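Local coordinates for FKBP-type peptidyl-prolyl cis-trans isomerase fkpA (PDB 1Q6H), which catalyses cis-trans isomerization of peptidyl-proline bonds, speeding protein folding in the periplasm of Escherichia coli, and also acts as a folding chaperone, at residues F168-D171 and W177-G180. Residues are numbered along the deposited sequence; the frame is centred on the assembly and turned at random.
Sequences FRLD and WTEG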
loop_
_atom_site.group_PDB
_atom_site.type_symbol
_atom_site.label_atom_id
_atom_site.label_comp_id
_atom_site.label_asym_id
_atom_site.label_seq_id
_atom_site.Cartn_x
_atom_site.Cartn_y
_atom_site.Cartn_z
ATOM N N PHE A 168 -18.721 13.250 -29.565
ATOM C CA PHE A 168 -17.798 14.230 -28.986
ATOM C C PHE A 168 -17.620 15.509 -29.796
ATOM O O PHE A 168 -17.919 15.546 -30.980
ATOM C CB PHE A 168 -16.429 13.620 -28.798
ATOM C CG PHE A 168 -15.842 13.036 -30.043
ATOM C CD1 PHE A 168 -15.082 13.818 -30.903
ATOM C CD2 PHE A 168 -16.019 11.703 -30.340
ATOM C CE1 PHE A 168 -14.513 13.280 -32.038
ATOM C CE2 PHE A 168 -15.454 11.152 -31.480
ATOM C CZ PHE A 168 -14.705 11.949 -32.330
ATOM N N ARG A 169 -17.131 16.549 -29.133
ATOM C CA ARG A 169 -16.829 17.811 -29.800
ATOM C C ARG A 169 -15.540 17.583 -30.602
ATOM O O ARG A 169 -14.566 16.988 -30.123
ATOM C CB ARG A 169 -16.713 18.958 -28.795
ATOM C CG ARG A 169 -17.994 19.142 -27.939
ATOM C CD ARG A 169 -17.927 20.267 -26.898
ATOM N NE ARG A 169 -16.915 20.023 -25.869
ATOM C CZ ARG A 169 -17.108 19.324 -24.766
ATOM N NH1 ARG A 169 -18.286 18.772 -24.504
ATOM N NH2 ARG A 169 -16.130 19.193 -23.891
ATOM N N LEU A 170 -15.576 17.995 -31.849
ATOM C CA LEU A 170 -14.484 17.707 -32.780
ATOM C C LEU A 170 -13.121 18.133 -32.273
ATOM O O LEU A 170 -12.150 17.427 -32.454
ATOM C CB LEU A 170 -14.769 18.382 -34.131
ATOM C CG LEU A 170 -13.771 18.064 -35.243
ATOM C CD1 LEU A 170 -13.703 16.576 -35.517
ATOM C CD2 LEU A 170 -14.166 18.835 -36.500
ATOM N N ASP A 171 -13.033 19.275 -31.611
ATOM C CA ASP A 171 -11.736 19.691 -31.129
ATOM C C ASP A 171 -11.525 19.394 -29.641
ATOM O O ASP A 171 -10.687 20.015 -28.998
ATOM C CB ASP A 171 -11.455 21.160 -31.487
ATOM C CG ASP A 171 -12.417 22.099 -30.848
ATOM O OD1 ASP A 171 -13.238 21.638 -30.049
ATOM O OD2 ASP A 171 -12.431 23.319 -31.079
ATOM N N TRP A 177 -7.839 13.027 -34.770
ATOM C CA TRP A 177 -9.244 12.872 -34.997
ATOM C C TRP A 177 -9.801 14.205 -35.455
ATOM O O TRP A 177 -10.574 14.258 -36.402
ATOM C CB TRP A 177 -9.983 12.378 -33.744
ATOM C CG TRP A 177 -10.142 10.919 -33.669
ATOM C CD1 TRP A 177 -9.231 10.025 -33.232
ATOM C CD2 TRP A 177 -11.296 10.166 -34.022
ATOM N NE1 TRP A 177 -9.739 8.748 -33.293
ATOM C CE2 TRP A 177 -11.017 8.815 -33.759
ATOM C CE3 TRP A 177 -12.530 10.494 -34.565
ATOM C CZ2 TRP A 177 -11.927 7.800 -34.010
ATOM C CZ3 TRP A 177 -13.436 9.497 -34.804
ATOM C CH2 TRP A 177 -13.131 8.159 -34.528
ATOM N N THR A 178 -9.446 15.261 -34.740
ATOM C CA THR A 178 -9.897 16.599 -35.081
ATOM C C THR A 178 -9.640 16.945 -36.547
ATOM O O THR A 178 -10.522 17.426 -37.238
ATOM C CB THR A 178 -9.188 17.617 -34.206
ATOM O OG1 THR A 178 -9.488 17.369 -32.824
ATOM C CG2 THR A 178 -9.722 19.027 -34.494
ATOM N N GLU A 179 -8.418 16.714 -36.999
ATOM C CA GLU A 179 -8.055 16.943 -38.386
ATOM C C GLU A 179 -8.672 15.921 -39.324
ATOM O O GLU A 179 -9.222 16.278 -40.362
ATOM C CB GLU A 179 -6.540 16.830 -38.523
ATOM C CG GLU A 179 -6.011 16.940 -39.936
ATOM C CD GLU A 179 -4.506 16.722 -40.004
ATOM O OE1 GLU A 179 -3.813 16.549 -38.927
ATOM O OE2 GLU A 179 -4.010 16.731 -41.147
ATOM N N GLY A 180 -8.520 14.655 -38.988
ATOM C CA GLY A 180 -8.948 13.575 -39.858
ATOM C C GLY A 180 -10.392 13.634 -40.299
ATOM O O GLY A 180 -10.693 13.474 -41.484
#
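F168 drives the far edge of its ring into the six-membered ring of W177, an offset edge-to-face pair whose planes stand at 81°. The centroids lie 5.5 Å apart. A chi1 of 55°, with CG of F168 between its own N and carbonyl carbon, carries CZ to the indole, 3.4 Å from CE3 of W177. The indole also makes edge-to-face pairs with Y146 and F216, so it is held among aromatic rings. In the FKBP fold the short helix 175-180 packs against a curved antiparallel sheet, and the tryptophan on this helix forms the floor of the proline pocket in relatives; W177 probably does the same here. A polar link follows at L170: OG1 of T178 donates to the backbone O of L170 at 2.7 Å. The donor is slightly tilted from the carbonyl plane and meets the C=O at 146°. CG2 of T178 lies 4.1 Å from CB of D171, while CD1 of L170 rests 3.8 Å from CA of T178. A valine at T178 would probably leave the carbonyl of L170 without this hydroxyl donor and weaken the tie between segment 168-171 and the helix. L170 itself is buried, its side chain also touching K182.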